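Local coordinates for enoyl-[acyl-carrier-protein] reductase [FMN] (Thermotoga maritima, PDB 5GVJ) that probably reduces the double bond of enoyl-acyl-carrier-protein thioesters in fatty acid elongation, using NADH and an FMN cofactor, at residues D9-E14 and G112-P117; I43-M48 and D80-V85; H205-E210 and G268-G273; D52-I57 and I87-P92; T5-L10 and P166-G171. The protein carries 1 engineered substitution. All coordinates share one frame; numbering follows the deposited sequence.

Interaction 1 (D9-E14 and G112-P117); sequences DLLEIE and GTKVIP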
# COMPACT_ATOMS: atom_id res chain seq x y z
N ASP A 9 7.70 21.97 -10.40
CA ASP A 9 8.04 22.72 -11.60
C ASP A 9 6.85 22.79 -12.55
O ASP A 9 6.50 23.87 -13.04
CB ASP A 9 9.24 22.09 -12.30
CG ASP A 9 10.52 22.30 -11.54
OD1 ASP A 9 10.65 23.36 -10.90
OD2 ASP A 9 11.39 21.40 -11.60
N LEU A 10 6.22 21.65 -12.82
CA LEU A 10 5.08 21.60 -13.72
C LEU A 10 3.97 22.52 -13.25
O LEU A 10 3.39 23.28 -14.03
CB LEU A 10 4.57 20.17 -13.84
CG LEU A 10 3.31 19.95 -14.66
CD1 LEU A 10 3.60 20.23 -16.14
CD2 LEU A 10 2.82 18.52 -14.47
N LEU A 11 3.63 22.43 -11.97
CA LEU A 11 2.47 23.13 -11.43
C LEU A 11 2.81 24.53 -10.93
O LEU A 11 1.89 25.27 -10.57
CB LEU A 11 1.86 22.30 -10.30
CG LEU A 11 0.70 21.35 -10.65
CD1 LEU A 11 0.74 20.86 -12.08
CD2 LEU A 11 0.63 20.20 -9.66
N GLU A 12 4.09 24.89 -10.90
CA GLU A 12 4.55 26.19 -10.43
C GLU A 12 4.10 26.46 -8.99
O GLU A 12 3.65 27.56 -8.66
CB GLU A 12 4.10 27.31 -11.37
CG GLU A 12 4.71 27.20 -12.75
CD GLU A 12 4.19 28.27 -13.71
OE1 GLU A 12 2.99 28.24 -14.05
OE2 GLU A 12 4.99 29.13 -14.12
N ILE A 13 4.23 25.45 -8.14
CA ILE A 13 3.93 25.57 -6.72
C ILE A 13 5.21 25.27 -5.95
O ILE A 13 6.20 24.76 -6.49
CB ILE A 13 2.80 24.63 -6.27
CG1 ILE A 13 3.18 23.17 -6.56
CG2 ILE A 13 1.52 24.98 -6.99
CD1 ILE A 13 2.06 22.19 -6.27
N GLU A 14 5.16 25.58 -4.66
CA GLU A 14 6.33 25.46 -3.80
C GLU A 14 6.52 24.04 -3.29
O GLU A 14 7.65 23.56 -3.18
CB GLU A 14 6.20 26.45 -2.64
CG GLU A 14 7.37 26.51 -1.70
CD GLU A 14 7.20 27.55 -0.60
OE1 GLU A 14 6.09 28.13 -0.48
OE2 GLU A 14 8.18 27.79 0.14
N GLY A 112 -3.80 25.90 -22.21
CA GLY A 112 -2.80 26.13 -21.19
C GLY A 112 -3.05 25.49 -19.84
O GLY A 112 -2.29 25.74 -18.89
N THR A 113 -4.09 24.68 -19.71
CA THR A 113 -4.38 24.00 -18.46
C THR A 113 -3.53 22.74 -18.34
O THR A 113 -3.32 22.03 -19.33
CB THR A 113 -5.87 23.66 -18.40
OG1 THR A 113 -6.63 24.87 -18.34
CG2 THR A 113 -6.20 22.80 -17.19
N LYS A 114 -3.01 22.47 -17.14
CA LYS A 114 -2.33 21.20 -16.87
C LYS A 114 -3.38 20.17 -16.49
O LYS A 114 -4.22 20.42 -15.62
CB LYS A 114 -1.29 21.34 -15.76
CG LYS A 114 -0.25 22.43 -15.99
CD LYS A 114 0.58 22.15 -17.24
CE LYS A 114 1.80 23.05 -17.30
NZ LYS A 114 1.45 24.48 -17.10
N VAL A 115 -3.33 19.00 -17.13
CA VAL A 115 -4.37 17.99 -17.00
C VAL A 115 -3.78 16.78 -16.28
O VAL A 115 -2.77 16.22 -16.73
CB VAL A 115 -4.95 17.60 -18.37
CG1 VAL A 115 -6.03 16.56 -18.21
CG2 VAL A 115 -5.49 18.86 -19.07
N ILE A 116 -4.40 16.38 -15.17
CA ILE A 116 -3.88 15.30 -14.34
C ILE A 116 -5.00 14.31 -14.03
O ILE A 116 -5.67 14.47 -13.00
CB ILE A 116 -3.24 15.83 -13.05
CG1 ILE A 116 -2.19 16.90 -13.37
CG2 ILE A 116 -2.56 14.69 -12.27
CD1 ILE A 116 -1.53 17.51 -12.13
N PRO A 117 -5.23 13.29 -14.86
CA PRO A 117 -6.26 12.29 -14.55
C PRO A 117 -5.86 11.46 -13.34
O PRO A 117 -4.68 11.20 -13.10
CB PRO A 117 -6.31 11.42 -15.82
CG PRO A 117 -5.60 12.20 -16.88
CD PRO A 117 -4.57 13.02 -16.14
O HOH W 1 1.50 25.39 -14.57
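Leu11 and Ile116 meet tip to tip in the buried half of this contact, the methyl Leu11 CD1 lying 4.0 Å from Ile116 CD1. Both pack on Val93 of the neighbouring strand, so two branched aliphatic chains suit a place with no polar partner to serve. Strand 114-119 belongs to the parallel barrel of a TIM-barrel fold, and helix 6-11 sits against the N-terminal ends of its strands, the end away from the flavin site. Toward solvent the packing changes character. Leu10 and Lys114 slide past each other in opposite directions, and Leu10 CD1 touches the lysine's methylenes, 3.5 Å from Lys114 CE. Bends at chi2 (-62°) and chi4 (-50°) fold the lysine back along the leucine and turn its ammonium to a water, with Lys114 NZ 2.7 Å from the water oxygen. The same water donates to Leu10 O, 2.9 Å away, and to Glu12 OE1, so the two opposite charges are linked through water and do not touch. A leucine in place of Lys114 would probably leave the water without its N-H donor and remove the positive charge facing Glu12 through it. Glu12, at positive phi, is the C-prime residue of the Schellman motif ending helix 6-11.

Interaction 2 (I43-M48 and D80-V85); sequences IGSGAM and DDLVKV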
# COMPACT_ATOMS: atom_id res chain seq x y z
N ILE A 43 -10.48 22.51 -5.83
CA ILE A 43 -11.92 22.65 -5.66
C ILE A 43 -12.59 21.38 -6.19
O ILE A 43 -12.39 21.00 -7.34
CB ILE A 43 -12.44 23.89 -6.42
CG1 ILE A 43 -11.87 25.17 -5.81
CG2 ILE A 43 -13.96 23.90 -6.44
CD1 ILE A 43 -12.12 26.42 -6.68
N GLY A 44 -13.38 20.73 -5.34
CA GLY A 44 -14.11 19.56 -5.77
C GLY A 44 -15.45 19.93 -6.39
O GLY A 44 -16.34 20.42 -5.69
N SER A 45 -15.60 19.72 -7.69
CA SER A 45 -16.80 20.14 -8.39
C SER A 45 -17.82 19.02 -8.53
O SER A 45 -18.82 19.19 -9.23
CB SER A 45 -16.45 20.71 -9.78
OG SER A 45 -16.13 19.69 -10.71
N GLY A 46 -17.58 17.87 -7.88
CA GLY A 46 -18.38 16.69 -8.15
C GLY A 46 -19.87 16.91 -8.02
O GLY A 46 -20.66 16.31 -8.76
N ALA A 47 -20.28 17.76 -7.08
CA ALA A 47 -21.69 18.07 -6.83
C ALA A 47 -22.08 19.46 -7.32
O ALA A 47 -23.09 20.00 -6.88
CB ALA A 47 -22.00 17.94 -5.34
N MET A 48 -21.29 20.04 -8.21
CA MET A 48 -21.50 21.43 -8.61
C MET A 48 -22.15 21.52 -9.98
O MET A 48 -21.96 20.66 -10.85
CB MET A 48 -20.17 22.19 -8.62
CG MET A 48 -19.62 22.54 -7.24
SD MET A 48 -18.14 23.56 -7.44
CE MET A 48 -17.58 23.76 -5.75
N ASP A 80 -19.18 18.12 -19.32
CA ASP A 80 -18.78 18.96 -20.46
C ASP A 80 -18.76 20.44 -20.08
O ASP A 80 -17.79 21.15 -20.34
CB ASP A 80 -19.72 18.76 -21.64
CG ASP A 80 -19.77 17.33 -22.14
OD1 ASP A 80 -20.86 16.93 -22.62
OD2 ASP A 80 -18.75 16.61 -22.06
N ASP A 81 -19.85 20.91 -19.47
CA ASP A 81 -19.96 22.32 -19.10
C ASP A 81 -18.96 22.71 -18.02
O ASP A 81 -18.50 23.85 -18.00
CB ASP A 81 -21.38 22.63 -18.64
CG ASP A 81 -22.38 22.54 -19.76
OD1 ASP A 81 -22.00 22.84 -20.90
OD2 ASP A 81 -23.54 22.17 -19.49
N LEU A 82 -18.64 21.80 -17.09
CA LEU A 82 -17.68 22.12 -16.05
C LEU A 82 -16.27 22.26 -16.62
O LEU A 82 -15.50 23.12 -16.19
CB LEU A 82 -17.72 21.07 -14.94
CG LEU A 82 -18.96 21.09 -14.02
CD1 LEU A 82 -18.95 19.90 -13.08
CD2 LEU A 82 -19.03 22.39 -13.23
N VAL A 83 -15.93 21.42 -17.61
CA VAL A 83 -14.67 21.58 -18.33
C VAL A 83 -14.62 22.93 -19.02
O VAL A 83 -13.60 23.63 -18.99
CB VAL A 83 -14.49 20.42 -19.33
CG1 VAL A 83 -13.33 20.71 -20.28
CG2 VAL A 83 -14.28 19.08 -18.61
N LYS A 84 -15.72 23.32 -19.68
CA LYS A 84 -15.79 24.62 -20.35
C LYS A 84 -15.61 25.76 -19.35
O LYS A 84 -14.91 26.74 -19.65
CB LYS A 84 -17.11 24.69 -21.13
CG LYS A 84 -17.94 25.99 -21.12
CD LYS A 84 -17.35 27.11 -21.97
CE LYS A 84 -18.12 28.41 -21.72
NZ LYS A 84 -18.15 28.66 -20.23
N VAL A 85 -16.19 25.64 -18.15
CA VAL A 85 -15.94 26.65 -17.11
C VAL A 85 -14.45 26.75 -16.82
O VAL A 85 -13.90 27.85 -16.67
CB VAL A 85 -16.73 26.33 -15.83
CG1 VAL A 85 -16.32 27.29 -14.70
CG2 VAL A 85 -18.23 26.41 -16.07
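Leu82 pushes one methyl group, CD1, into the turn that follows strand 41-44, where it lies 3.7 Å from Ser45 OG and 3.8 Å from Met48 O. Its other methyl, CD2, skirts the same carbonyl at a longer 4.2 Å. With CG anti to the carbonyl carbon (chi1 -73°) and an extended second torsion, the leucine points straight off helix 79-88, and its CD1 alone touches both ends of the turn. No hydrogen bond crosses here: the oxygens that the methyl meets serve as packing surface. Ser45 OG can be buried beside a hydrocarbon because its polar need is met by Asn71 O on the adjacent strand. A chi1 of 76° sets this hydroxyl between the backbone N and the carbonyl carbon, from where it reaches Asn71 O. A serine suits the spot, being short enough to sit under the leucine while still binding the neighbouring strand. The turn itself is a type I beta turn from Ser45 to Met48, closed by Met48 N to Ser45 O at 2.8 Å, which brings Met48 back beside Ser45, so that one methyl can meet both. Leu53 of helix 50-63 packs on Leu82 as well. The contact thus ties a beta-to-alpha loop to the next helix but one, at the C-terminal end of the strands, the end where a TIM barrel such as this one holds its FMN.

Interaction 3 (H205-E210 and G268-G273); sequences HPVYKE and GDLERG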
# COMPACT_ATOMS: atom_id res chain seq x y z
N HIS A 205 -18.04 19.17 8.61
CA HIS A 205 -18.69 19.27 9.91
C HIS A 205 -17.74 18.80 11.02
O HIS A 205 -16.97 17.85 10.81
CB HIS A 205 -19.96 18.42 9.91
CG HIS A 205 -20.87 18.66 11.08
ND1 HIS A 205 -20.65 18.08 12.32
CD2 HIS A 205 -22.01 19.38 11.20
CE1 HIS A 205 -21.61 18.45 13.14
NE2 HIS A 205 -22.45 19.24 12.49
N PRO A 206 -17.76 19.43 12.20
CA PRO A 206 -16.86 19.00 13.29
C PRO A 206 -16.93 17.51 13.59
O PRO A 206 -15.91 16.92 13.96
CB PRO A 206 -17.35 19.83 14.49
CG PRO A 206 -17.89 21.08 13.87
CD PRO A 206 -18.54 20.63 12.57
N VAL A 207 -18.09 16.88 13.41
CA VAL A 207 -18.21 15.44 13.67
C VAL A 207 -17.38 14.65 12.68
O VAL A 207 -16.77 13.62 13.02
CB VAL A 207 -19.69 15.03 13.62
CG1 VAL A 207 -19.81 13.53 13.52
CG2 VAL A 207 -20.43 15.55 14.84
N TYR A 208 -17.36 15.09 11.42
CA TYR A 208 -16.52 14.46 10.41
C TYR A 208 -15.07 14.46 10.86
O TYR A 208 -14.39 13.43 10.81
CB TYR A 208 -16.68 15.20 9.08
CG TYR A 208 -16.45 14.38 7.83
CD1 TYR A 208 -15.18 13.93 7.49
CD2 TYR A 208 -17.50 14.09 6.97
CE1 TYR A 208 -14.96 13.19 6.33
CE2 TYR A 208 -17.30 13.36 5.81
CZ TYR A 208 -16.03 12.91 5.50
OH TYR A 208 -15.83 12.18 4.35
N LYS A 209 -14.59 15.61 11.34
CA LYS A 209 -13.21 15.71 11.82
C LYS A 209 -12.98 14.80 13.02
O LYS A 209 -11.96 14.10 13.09
CB LYS A 209 -12.89 17.16 12.17
CG LYS A 209 -12.91 18.10 10.96
CD LYS A 209 -12.54 19.53 11.34
CE LYS A 209 -12.72 20.51 10.17
NZ LYS A 209 -12.33 21.87 10.59
N GLU A 210 -13.92 14.77 13.96
CA GLU A 210 -13.75 13.95 15.15
C GLU A 210 -13.70 12.47 14.79
O GLU A 210 -12.96 11.70 15.41
CB GLU A 210 -14.89 14.22 16.14
CG GLU A 210 -14.90 15.63 16.74
CD GLU A 210 -16.26 16.02 17.35
OE1 GLU A 210 -16.43 17.21 17.73
OE2 GLU A 210 -17.15 15.14 17.46
N GLY A 268 -22.78 16.36 9.23
CA GLY A 268 -22.23 15.46 10.23
C GLY A 268 -23.20 14.39 10.69
O GLY A 268 -23.19 14.01 11.86
N ASP A 269 -24.03 13.88 9.78
CA ASP A 269 -25.09 12.94 10.13
C ASP A 269 -24.49 11.54 10.31
O ASP A 269 -24.13 10.88 9.33
CB ASP A 269 -26.16 12.96 9.04
CG ASP A 269 -27.29 11.97 9.29
OD1 ASP A 269 -27.31 11.33 10.36
OD2 ASP A 269 -28.17 11.85 8.42
N LEU A 270 -24.38 11.09 11.57
CA LEU A 270 -23.88 9.74 11.83
C LEU A 270 -24.85 8.66 11.39
O LEU A 270 -24.44 7.52 11.19
CB LEU A 270 -23.59 9.53 13.31
CG LEU A 270 -22.33 10.10 13.94
CD1 LEU A 270 -21.10 9.84 13.06
CD2 LEU A 270 -22.52 11.57 14.21
N GLU A 271 -26.13 9.01 11.24
CA GLU A 271 -27.14 8.00 10.96
C GLU A 271 -27.17 7.61 9.49
O GLU A 271 -27.18 6.42 9.16
CB GLU A 271 -28.52 8.50 11.41
CG GLU A 271 -28.57 8.82 12.90
CD GLU A 271 -29.38 7.80 13.67
OE1 GLU A 271 -30.43 7.37 13.15
OE2 GLU A 271 -28.96 7.42 14.79
N ARG A 272 -27.20 8.59 8.59
CA ARG A 272 -27.26 8.30 7.16
C ARG A 272 -26.24 9.10 6.35
O ARG A 272 -26.49 9.38 5.17
CB ARG A 272 -28.66 8.53 6.60
CG ARG A 272 -29.78 7.92 7.44
CD ARG A 272 -31.16 7.98 6.76
NE ARG A 272 -31.50 9.25 6.10
CZ ARG A 272 -31.42 10.46 6.67
NH1 ARG A 272 -30.98 10.61 7.93
NH2 ARG A 272 -31.75 11.55 5.98
N GLY A 273 -25.13 9.51 6.95
CA GLY A 273 -24.03 10.09 6.20
C GLY A 273 -23.03 9.01 5.79
O GLY A 273 -22.77 8.07 6.53
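The imidazole of His205 lies flat between two neighbours, with Pro206 CD over one face and Gly268 over the opposite one. On the glycine side the backbone lies over the ring face: Gly268 CA sits 3.8 Å from the ring centroid, 24° off the normal, a CH-pi contact, and Gly268 N is 3.5 Å from His205 CG. This closeness, together with a positive phi, explains the residue type, since a CB at position 268 would run into His205 ND1. The edge of the ring does other work. With CG anti to the backbone N (chi1 -168°), the ring swings back over the start of helix 206-214, and Val207 N gives its hydrogen to His205 ND1 at 3.0 Å in a nearly straight bond lying close to the ring plane. His205 is thereby the N-cap. Two residues on, Val207 and Leu270 cross obliquely, and Val207 CG1 presses on Leu270 CD2 at 3.4 Å, tighter than usual for two carbons. The loop carrying Leu270 is shaped by Asp269, whose OD1 accepts from Glu271 N in an Asx turn and whose OD2 forms a salt bridge with Arg272 NH1. A leucine replacing His205 would probably leave Val207 N without its capping acceptor and the glycine without a flat surface. The contact joins the start of helix 206-214 to the loop after helix 260-265. Because ND1 spends its lone pair on the helix, the ring is probably neutral, with its proton on NE2; it meets Gly268 by CH-pi and van der Waals contact, not a hydrogen bond.

Interaction 4 (D52-I57 and I87-P92); sequences DLRKAI and IEEKVP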
# COMPACT_ATOMS: atom_id res chain seq x y z
N ASP A 52 -22.17 27.21 -9.80
CA ASP A 52 -21.51 26.95 -8.52
C ASP A 52 -19.99 26.96 -8.67
O ASP A 52 -19.28 27.56 -7.85
CB ASP A 52 -21.96 25.60 -7.97
CG ASP A 52 -23.46 25.51 -7.81
OD1 ASP A 52 -24.06 26.52 -7.38
OD2 ASP A 52 -24.04 24.44 -8.10
N LEU A 53 -19.47 26.29 -9.71
CA LEU A 53 -18.03 26.27 -9.92
C LEU A 53 -17.48 27.65 -10.21
O LEU A 53 -16.41 28.02 -9.70
CB LEU A 53 -17.66 25.31 -11.06
CG LEU A 53 -16.16 25.25 -11.36
CD1 LEU A 53 -15.35 24.92 -10.11
CD2 LEU A 53 -15.88 24.22 -12.44
N ARG A 54 -18.17 28.44 -11.04
CA ARG A 54 -17.73 29.81 -11.31
C ARG A 54 -17.56 30.60 -10.02
O ARG A 54 -16.53 31.24 -9.80
CB ARG A 54 -18.71 30.53 -12.24
CG ARG A 54 -18.59 30.18 -13.70
CD ARG A 54 -19.43 31.11 -14.58
NE ARG A 54 -19.64 30.47 -15.87
CZ ARG A 54 -20.71 29.73 -16.18
NH1 ARG A 54 -21.67 29.56 -15.29
NH2 ARG A 54 -20.80 29.17 -17.38
N LYS A 55 -18.59 30.58 -9.17
CA LYS A 55 -18.51 31.29 -7.89
C LYS A 55 -17.36 30.75 -7.05
O LYS A 55 -16.59 31.52 -6.47
CB LYS A 55 -19.81 31.16 -7.10
CG LYS A 55 -21.09 31.20 -7.90
CD LYS A 55 -21.67 32.58 -8.07
CE LYS A 55 -23.19 32.51 -8.03
NZ LYS A 55 -23.77 32.50 -9.40
N ALA A 56 -17.24 29.41 -6.98
CA ALA A 56 -16.19 28.80 -6.18
C ALA A 56 -14.83 29.29 -6.63
O ALA A 56 -13.99 29.66 -5.79
CB ALA A 56 -16.29 27.28 -6.29
N ILE A 57 -14.60 29.34 -7.94
CA ILE A 57 -13.31 29.80 -8.45
C ILE A 57 -13.08 31.25 -8.05
O ILE A 57 -11.99 31.63 -7.62
CB ILE A 57 -13.23 29.61 -9.97
CG1 ILE A 57 -13.26 28.12 -10.32
CG2 ILE A 57 -11.98 30.28 -10.52
CD1 ILE A 57 -13.44 27.84 -11.80
N ILE A 87 -11.91 26.13 -18.68
CA ILE A 87 -11.22 26.80 -19.78
C ILE A 87 -11.44 28.31 -19.71
O ILE A 87 -10.50 29.10 -19.78
CB ILE A 87 -11.68 26.20 -21.12
CG1 ILE A 87 -11.12 24.77 -21.26
CG2 ILE A 87 -11.30 27.11 -22.27
CD1 ILE A 87 -11.72 23.95 -22.40
N GLU A 88 -12.70 28.73 -19.53
CA GLU A 88 -13.03 30.15 -19.60
C GLU A 88 -12.45 30.92 -18.42
O GLU A 88 -12.02 32.08 -18.57
CB GLU A 88 -14.55 30.35 -19.67
CG GLU A 88 -15.18 29.73 -20.92
CD GLU A 88 -14.57 30.20 -22.24
OE1 GLU A 88 -14.43 29.39 -23.20
OE2 GLU A 88 -14.22 31.39 -22.33
N GLU A 89 -12.42 30.32 -17.23
CA GLU A 89 -11.85 30.98 -16.07
C GLU A 89 -10.35 30.73 -15.90
O GLU A 89 -9.79 31.03 -14.84
CB GLU A 89 -12.62 30.56 -14.81
CG GLU A 89 -14.14 30.71 -14.95
CD GLU A 89 -14.58 32.13 -15.32
OE1 GLU A 89 -13.98 33.11 -14.83
OE2 GLU A 89 -15.53 32.28 -16.12
N LYS A 90 -9.68 30.19 -16.93
CA LYS A 90 -8.23 29.96 -16.92
C LYS A 90 -7.78 29.19 -15.68
O LYS A 90 -6.78 29.52 -15.04
CB LYS A 90 -7.46 31.28 -17.04
CG LYS A 90 -7.94 32.22 -18.15
CD LYS A 90 -7.94 31.54 -19.49
CE LYS A 90 -6.58 31.63 -20.19
NZ LYS A 90 -6.55 30.79 -21.43
N VAL A 91 -8.52 28.14 -15.34
CA VAL A 91 -8.11 27.26 -14.22
C VAL A 91 -6.76 26.63 -14.54
O VAL A 91 -6.59 26.01 -15.61
CB VAL A 91 -9.18 26.20 -13.98
CG1 VAL A 91 -8.66 25.12 -13.07
CG2 VAL A 91 -10.43 26.85 -13.36
N PRO A 92 -5.75 26.77 -13.67
CA PRO A 92 -4.40 26.32 -14.06
C PRO A 92 -4.27 24.81 -14.14
O PRO A 92 -3.45 24.33 -14.93
CB PRO A 92 -3.50 26.90 -12.96
CG PRO A 92 -4.33 27.84 -12.20
CD PRO A 92 -5.76 27.45 -12.37
O HOH W 2 -14.73 32.65 -11.82
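Ile57 CD1 presses on Val91 CG2 at 3.5 Å, the two side chains crossing at about a right angle, and the same methyl reaches Glu89 CB at 4.1 Å. This is packing within the outer helical layer of a TIM barrel, where helix 50-63 lies beside the C-terminal end of helix 79-88 and the loop leading into strand 93-97. Branched aliphatic residues suit the inner part because Phe68 and Val70 of strand 68-73 close it on the sheet side, Phe68 against Ile57 and Val70 against Val91. Ile57 chi1 of -66° sets CG1 anti to the carbonyl carbon and brings the terminal methyl across to the loop. In the next shell, Lys90 at positive phi is the C-prime residue of a Schellman motif. By ending the helix there, the motif turns the chain so that Glu89 and Val91 both face Ile57, while Lys90 points away. Arg61, further along helix 50-63, holds the turn by a hydrogen bond from its NH1 to Glu89 O. Outermost come the charges. Glu89 OE2 lies at the edge of the Arg54 guanidinium, near its plane, but remains 4.5 Å from Arg54 NE, too far for a salt bridge, so any attraction is probably modest. A water supplies the closer link, donating to Arg54 O at 3.1 Å and, more weakly, to Glu89 OE1.

Interaction 5 (T5-L10 and P166-G171); sequences TRVTDL and PVIAAG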
# COMPACT_ATOMS: atom_id res chain seq x y z
N THR A 5 10.55 19.09 -7.19
CA THR A 5 10.34 17.92 -8.04
C THR A 5 9.81 18.37 -9.39
O THR A 5 9.45 19.53 -9.58
CB THR A 5 9.35 16.91 -7.43
OG1 THR A 5 8.01 17.37 -7.64
CG2 THR A 5 9.58 16.74 -5.91
N ARG A 6 9.73 17.42 -10.34
CA ARG A 6 9.08 17.76 -11.61
C ARG A 6 7.67 18.30 -11.40
O ARG A 6 7.18 19.09 -12.21
CB ARG A 6 9.04 16.55 -12.53
CG ARG A 6 10.40 16.08 -13.02
CD ARG A 6 10.33 14.62 -13.49
NE ARG A 6 9.73 14.49 -14.79
CZ ARG A 6 9.11 13.40 -15.25
NH1 ARG A 6 8.93 12.31 -14.49
NH2 ARG A 6 8.63 13.44 -16.47
N VAL A 7 7.00 17.88 -10.32
CA VAL A 7 5.61 18.32 -10.13
C VAL A 7 5.56 19.76 -9.65
O VAL A 7 4.73 20.54 -10.11
CB VAL A 7 4.86 17.37 -9.18
CG1 VAL A 7 3.49 17.96 -8.83
CG2 VAL A 7 4.70 16.00 -9.82
N THR A 8 6.45 20.15 -8.73
CA THR A 8 6.43 21.56 -8.34
C THR A 8 6.83 22.46 -9.51
O THR A 8 6.33 23.58 -9.64
CB THR A 8 7.34 21.81 -7.13
OG1 THR A 8 8.71 21.55 -7.46
CG2 THR A 8 6.93 20.92 -5.97
N ASP A 9 7.70 21.97 -10.40
CA ASP A 9 8.04 22.72 -11.60
C ASP A 9 6.85 22.79 -12.55
O ASP A 9 6.50 23.87 -13.04
CB ASP A 9 9.24 22.09 -12.30
CG ASP A 9 10.52 22.30 -11.54
OD1 ASP A 9 10.65 23.36 -10.90
OD2 ASP A 9 11.39 21.40 -11.60
N LEU A 10 6.22 21.65 -12.82
CA LEU A 10 5.08 21.60 -13.72
C LEU A 10 3.97 22.52 -13.25
O LEU A 10 3.39 23.28 -14.03
CB LEU A 10 4.57 20.17 -13.84
CG LEU A 10 3.31 19.95 -14.66
CD1 LEU A 10 3.60 20.23 -16.14
CD2 LEU A 10 2.82 18.52 -14.47
N PRO A 166 5.21 12.76 -14.89
CA PRO A 166 5.27 12.57 -13.44
C PRO A 166 4.04 11.86 -12.91
O PRO A 166 2.93 12.02 -13.42
CB PRO A 166 5.35 14.00 -12.89
CG PRO A 166 5.91 14.80 -14.02
CD PRO A 166 5.32 14.18 -15.26
N VAL A 167 4.26 11.08 -11.85
CA VAL A 167 3.21 10.35 -11.15
C VAL A 167 3.02 10.97 -9.78
O VAL A 167 4.00 11.29 -9.09
CB VAL A 167 3.55 8.85 -11.04
CG1 VAL A 167 2.53 8.13 -10.17
CG2 VAL A 167 3.60 8.22 -12.44
N ILE A 168 1.77 11.16 -9.39
CA ILE A 168 1.41 11.66 -8.07
C ILE A 168 0.73 10.53 -7.32
O ILE A 168 -0.21 9.91 -7.85
CB ILE A 168 0.52 12.91 -8.16
CG1 ILE A 168 1.22 13.98 -9.01
CG2 ILE A 168 0.18 13.45 -6.78
CD1 ILE A 168 0.36 15.21 -9.31
N ALA A 169 1.22 10.21 -6.13
CA ALA A 169 0.69 9.10 -5.34
C ALA A 169 -0.45 9.60 -4.46
O ALA A 169 -0.33 10.65 -3.82
CB ALA A 169 1.78 8.49 -4.47
N ALA A 170 -1.56 8.85 -4.44
CA ALA A 170 -2.70 9.15 -3.58
C ALA A 170 -3.20 7.87 -2.92
O ALA A 170 -3.20 6.81 -3.54
CB ALA A 170 -3.85 9.79 -4.37
N GLY A 171 -3.66 8.00 -1.68
CA GLY A 171 -4.18 6.88 -0.93
C GLY A 171 -3.18 6.39 0.10
O GLY A 171 -2.11 5.88 -0.27
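A short N-terminal helix packs here on the start of strand 167-170 and the proline just before it, an apolar contact with a flat cation laid over its more exposed edge. Val7 forms the buried part. Its CG2 lies 3.7 Å from Pro166 CB and 4.1 Å from Ile168 CG1. Valine suits this place because CG2 alone touches both proline and isoleucine, CG1 reaching Ile168 CD1; with chi1 171° CG2 lies anti to the carbonyl carbon and faces both. Further out, the guanidinium of Arg6 covers the proline ring: Pro166 CG stands 3.7 Å above the guanidinium plane, over its centre, and Arg6 NH2 comes 3.6 Å from Pro166 CD. A bend at chi3 (77°) brings the group over the ring. The group is held by a salt bridge from NH1 to Glu188 and a hydrogen bond from NH2 to Asn164 O, so the position of the cation over the ring is probably well fixed. The helix is also anchored at its start, where Thr5 is the N-cap and accepts from Val7 N through Thr5 OG1 at 2.9 Å. Thr5 packs on Tyr311 of the second subunit, placing the helix near the dimer partner. Ile168 looks inward, its side chain about 4 Å from that of Gln191, an FMN-binding residue. Such a helix set across the N-terminal ends of the strands, away from a cofactor bound at the other end, is consistent with the N-terminal helix that covers the bottom of many TIM barrels.

Interactions 1 and 5 share helix 6-11 and lie 9 Å apart between centres; they pin its last and first residues to strands 114-119 and 167-170 of the parallel sheet, and Ile116 touches Ile168 between them. Interactions 2 and 4, with centres 8 Å apart, share helix 79-88, and their segments alternate along the chain, knitting together strand 41-44, helix 50-63 and helix 79-88. Interaction 4 adjoins interaction 1 through Lys114 N to Pro92 O. Both 2 and 4 fall within the sequence spanned by 1, which, like 5, begins at helix 6-11. Interaction 3 comes last, about 33 Å from interaction 1 between centres. Early contacts brace the barrel; the last ties helix 206-214 to a later loop.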